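Local coordinates for protein methyltransferase (Streptococcus pyogenes, PDB 2ESR) that probably transfers methyl groups from S-adenosylmethionine to a substrate that is not established, as a member of a family with a Rossmann-like fold, at residues E113-V116 with A117-A121; L59-N63 with R64-A68. One frame throughout, in Å; residues are numbered along the deposited sequence.

Interaction 1. Residues E113-V116 with A117-A121; sequences ETIV and ATIEA
Successive turns of one helix meet here, in the middle of helix 111-124, where Thr114, Ile115 and Val116 contact Thr118, Ile119 and Glu120 four residues on. The backbone supplies regular i to i+4 bonds, such as Ile119 N to Ile115 O at 3.0 Å. Thr114 O does more than its share: it accepts from Thr118 N at 2.8 Å and from Thr118 OG1 at 2.7 Å, the two donors arriving from opposite faces of the carbonyl plane. With OG1 of Thr118 beside its own backbone N (chi1 -59°), the hydroxyl is turned back onto the preceding turn, and its polar group is satisfied within the helix. Thr114 meets that hydroxyl with its methyl, CG2 lying 3.5 Å from Thr118 OG1, while its own OG1 bonds to the carbonyls of Pro109 and Tyr110. On the buried side Ile115 and Ile119 run side by side, CG2 of Ile115 touching CD1 of Ile119 at 3.8 Å; beyond them lie Cys136, Thr138 and Val134 of strand 132-139. An apolar i, i+4 pair facing the sheet, with Glu113, Ala117 and Glu120 exposed elsewhere, is characteristic of an amphipathic helix packed on the central sheet of a Rossmann-like fold.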
loop_
_atom_site.group_PDB
_atom_site.type_symbol
_atom_site.label_atom_id
_atom_site.label_comp_id
_atom_site.label_asym_id
_atom_site.label_seq_id
_atom_site.Cartn_x
_atom_site.Cartn_y
_atom_site.Cartn_z
ATOM N N GLU A 113 18.892 -12.267 14.220
ATOM C CA GLU A 113 17.670 -12.721 14.882
ATOM C C GLU A 113 16.408 -12.304 14.138
ATOM O O GLU A 113 15.512 -13.112 13.894
ATOM C CB GLU A 113 17.565 -12.141 16.295
ATOM C CG GLU A 113 18.664 -12.519 17.256
ATOM C CD GLU A 113 18.626 -13.977 17.654
ATOM O OE1 GLU A 113 17.562 -14.621 17.505
ATOM O OE2 GLU A 113 19.664 -14.473 18.132
ATOM N N THR A 114 16.333 -11.024 13.797
ATOM C CA THR A 114 15.149 -10.498 13.133
ATOM C C THR A 114 14.989 -10.969 11.693
ATOM O O THR A 114 13.868 -11.174 11.220
ATOM C CB THR A 114 15.157 -8.972 13.170
ATOM O OG1 THR A 114 15.313 -8.542 14.527
ATOM C CG2 THR A 114 13.849 -8.426 12.622
ATOM N N ILE A 115 16.098 -11.129 10.986
ATOM C CA ILE A 115 16.001 -11.595 9.606
ATOM C C ILE A 115 15.377 -12.987 9.582
ATOM O O ILE A 115 14.457 -13.248 8.811
ATOM C CB ILE A 115 17.379 -11.606 8.932
ATOM C CG1 ILE A 115 17.783 -10.160 8.621
ATOM C CG2 ILE A 115 17.357 -12.462 7.669
ATOM C CD1 ILE A 115 19.166 -10.025 8.023
ATOM N N VAL A 116 15.851 -13.875 10.447
ATOM C CA VAL A 116 15.301 -15.227 10.486
ATOM C C VAL A 116 13.815 -15.214 10.875
ATOM O O VAL A 116 12.976 -15.822 10.205
ATOM C CB VAL A 116 16.096 -16.111 11.475
ATOM C CG1 VAL A 116 15.430 -17.476 11.617
ATOM C CG2 VAL A 116 17.523 -16.282 10.975
ATOM N N ALA A 117 13.483 -14.507 11.948
ATOM C CA ALA A 117 12.098 -14.453 12.395
ATOM C C ALA A 117 11.191 -13.844 11.329
ATOM O O ALA A 117 10.078 -14.316 11.113
ATOM C CB ALA A 117 11.999 -13.643 13.684
ATOM N N THR A 118 11.668 -12.797 10.662
ATOM C CA THR A 118 10.850 -12.133 9.653
ATOM C C THR A 118 10.609 -12.999 8.422
ATOM O O THR A 118 9.491 -13.060 7.921
ATOM C CB THR A 118 11.471 -10.780 9.243
ATOM O OG1 THR A 118 11.571 -9.947 10.408
ATOM C CG2 THR A 118 10.601 -10.074 8.206
ATOM N N ILE A 119 11.649 -13.671 7.933
ATOM C CA ILE A 119 11.484 -14.527 6.760
ATOM C C ILE A 119 10.567 -15.699 7.107
ATOM O O ILE A 119 9.733 -16.114 6.296
ATOM C CB ILE A 119 12.851 -15.017 6.240
ATOM C CG1 ILE A 119 13.639 -13.810 5.713
ATOM C CG2 ILE A 119 12.661 -16.054 5.139
ATOM C CD1 ILE A 119 15.026 -14.125 5.215
ATOM N N GLU A 120 10.707 -16.233 8.317
ATOM C CA GLU A 120 9.835 -17.324 8.740
ATOM C C GLU A 120 8.388 -16.835 8.763
ATOM O O GLU A 120 7.480 -17.545 8.324
ATOM C CB GLU A 120 10.227 -17.816 10.133
ATOM C CG GLU A 120 11.518 -18.607 10.175
ATOM C CD GLU A 120 11.355 -20.032 9.669
ATOM O OE1 GLU A 120 12.369 -20.763 9.613
ATOM O OE2 GLU A 120 10.216 -20.424 9.334
ATOM N N ALA A 121 8.175 -15.617 9.260
ATOM C CA ALA A 121 6.830 -15.062 9.332
ATOM C C ALA A 121 6.254 -14.808 7.948
ATOM O O ALA A 121 5.085 -15.111 7.692
ATOM C CB ALA A 121 6.826 -13.774 10.146
#

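Interaction 2. Residues L59-N63 with R64-A68; sequences LVEKN and RKAQA
Asn63 carries its CG anti to the backbone N (chi1 180°), which brings the side-chain amide over the start of the following helix, where OD1 meets the N-H groups of Lys65 and Ala66. Ala66 N donates to Asn63 OD1 at 2.9 Å with a fairly straight N-H (158°), although it stands 27° out of the amide plane. Lys65 N comes closer, 2.6 Å from Asn63 OD1, but its hydrogen points so far aside that the bond is weak. The lysine chain, bent at both chi3 and chi4, curls back beside Asn63 ND2, and the approach of Lys65 NZ to Asn63 OD1 at 3.2 Å is weak and adds little to the cap. Asn63 O meanwhile receives Gln67 N, the first regular helical bond across this junction. Asn63 is thus the N-cap of helix 64-75, at the turn that leads from strand 56-60 into the helix of a beta-alpha-beta unit completed by strand 83-86. Glu61, just past the strand end, spans the turn: its OE2 takes Asn63 N at 3.1 Å through the anti lone pair, fixing the capping residue's backbone, while OE1 accepts from Gly41 N in a glycine-rich loop consistent with the Rossmann-type pattern. Its position matches the acid at the end of the second strand that often binds the ribose hydroxyls in Rossmann-like methyltransferases; here those two N-H groups hold it. Glu61 CG rests 3.4 Å from Ala66 CB. The Gln67 amide sits beside the start of the glutamate, OE1 of Gln67 3.1 Å from Glu61 CB, and the Gln67 side chain packs against Thr98 of the second subunit.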
loop_
_atom_site.group_PDB
_atom_site.type_symbol
_atom_site.label_atom_id
_atom_site.label_comp_id
_atom_site.label_asym_id
_atom_site.label_seq_id
_atom_site.Cartn_x
_atom_site.Cartn_y
_atom_site.Cartn_z
ATOM N N LEU A 59 6.307 0.200 2.063
ATOM C CA LEU A 59 7.408 0.439 2.986
ATOM C C LEU A 59 6.865 0.472 4.407
ATOM O O LEU A 59 5.818 1.066 4.660
ATOM C CB LEU A 59 8.098 1.774 2.677
ATOM C CG LEU A 59 8.881 1.911 1.367
ATOM C CD1 LEU A 59 7.923 1.955 0.180
ATOM C CD2 LEU A 59 9.718 3.176 1.418
ATOM N N VAL A 60 7.566 -0.177 5.330
ATOM C CA VAL A 60 7.147 -0.181 6.723
ATOM C C VAL A 60 8.295 0.373 7.547
ATOM O O VAL A 60 9.404 -0.147 7.501
ATOM C CB VAL A 60 6.824 -1.598 7.240
ATOM C CG1 VAL A 60 6.283 -1.512 8.670
ATOM C CG2 VAL A 60 5.812 -2.275 6.330
ATOM N N GLU A 61 8.025 1.441 8.289
ATOM C CA GLU A 61 9.041 2.072 9.120
ATOM C C GLU A 61 8.342 2.716 10.301
ATOM O O GLU A 61 7.449 3.541 10.121
ATOM C CB GLU A 61 9.806 3.125 8.308
ATOM C CG GLU A 61 10.828 3.920 9.114
ATOM C CD GLU A 61 11.839 3.029 9.809
ATOM O OE1 GLU A 61 12.533 2.255 9.112
ATOM O OE2 GLU A 61 11.938 3.100 11.054
ATOM N N LYS A 62 8.751 2.331 11.508
ATOM C CA LYS A 62 8.150 2.848 12.734
ATOM C C LYS A 62 8.678 4.192 13.237
ATOM O O LYS A 62 7.949 4.935 13.898
ATOM C CB LYS A 62 8.286 1.810 13.852
ATOM C CG LYS A 62 6.962 1.246 14.340
ATOM C CD LYS A 62 6.018 2.356 14.793
ATOM C CE LYS A 62 4.687 1.799 15.261
ATOM N NZ LYS A 62 3.715 2.886 15.547
ATOM N N ASN A 63 9.935 4.502 12.936
ATOM C CA ASN A 63 10.542 5.760 13.381
ATOM C C ASN A 63 9.938 6.973 12.671
ATOM O O ASN A 63 9.803 6.992 11.446
ATOM C CB ASN A 63 12.056 5.719 13.156
ATOM C CG ASN A 63 12.749 6.996 13.595
ATOM O OD1 ASN A 63 12.585 8.049 12.980
ATOM N ND2 ASN A 63 13.529 6.907 14.666
ATOM N N ARG A 64 9.586 7.989 13.452
ATOM C CA ARG A 64 8.976 9.201 12.916
ATOM C C ARG A 64 9.883 10.010 11.996
ATOM O O ARG A 64 9.433 10.534 10.981
ATOM C CB ARG A 64 8.486 10.090 14.062
ATOM C CG ARG A 64 7.473 9.414 14.972
ATOM C CD ARG A 64 6.795 10.420 15.888
ATOM N NE ARG A 64 6.067 11.438 15.132
ATOM C CZ ARG A 64 5.038 11.185 14.328
ATOM N NH1 ARG A 64 4.605 9.940 14.169
ATOM N NH2 ARG A 64 4.440 12.176 13.680
ATOM N N LYS A 65 11.157 10.124 12.353
ATOM C CA LYS A 65 12.100 10.880 11.536
ATOM C C LYS A 65 12.355 10.183 10.201
ATOM O O LYS A 65 12.466 10.832 9.155
ATOM C CB LYS A 65 13.411 11.081 12.304
ATOM C CG LYS A 65 13.322 12.169 13.373
ATOM C CD LYS A 65 14.566 12.225 14.248
ATOM C CE LYS A 65 14.472 11.264 15.429
ATOM N NZ LYS A 65 14.281 9.846 15.016
ATOM N N ALA A 66 12.440 8.858 10.237
ATOM C CA ALA A 66 12.661 8.084 9.023
ATOM C C ALA A 66 11.456 8.273 8.107
ATOM O O ALA A 66 11.601 8.454 6.902
ATOM C CB ALA A 66 12.836 6.611 9.367
ATOM N N GLN A 67 10.262 8.240 8.691
ATOM C CA GLN A 67 9.035 8.416 7.918
ATOM C C GLN A 67 9.047 9.737 7.162
ATOM O O GLN A 67 8.650 9.802 5.997
ATOM C CB GLN A 67 7.811 8.366 8.836
ATOM C CG GLN A 67 7.529 6.997 9.427
ATOM C CD GLN A 67 7.341 5.938 8.362
ATOM O OE1 GLN A 67 8.256 5.653 7.587
ATOM N NE2 GLN A 67 6.150 5.350 8.311
ATOM N N ALA A 68 9.503 10.793 7.825
ATOM C CA ALA A 68 9.560 12.105 7.199
ATOM C C ALA A 68 10.488 12.057 5.991
ATOM O O ALA A 68 10.158 12.562 4.917
ATOM C CB ALA A 68 10.046 13.140 8.203
#

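How the interactions relate
Along the chain interaction 2 comes first, at the passage from strand 56-60 into helix 64-75, and interaction 1 follows within helix 111-124. Their centres lie 20 Å apart and their nearest atoms about 9 Å, so the two do not touch. The central sheet connects them: strand 56-60 stands next to strand 34-38, followed in order by 101-106 and 132-139, all parallel. Interaction 1 lies further along this order, in a helix packed on strands 101-106 and 132-139. Interaction 2 thus shapes a strand-to-helix turn beside the glycine-rich loop, probably near the cofactor site, whereas interaction 1 is plain helix packing.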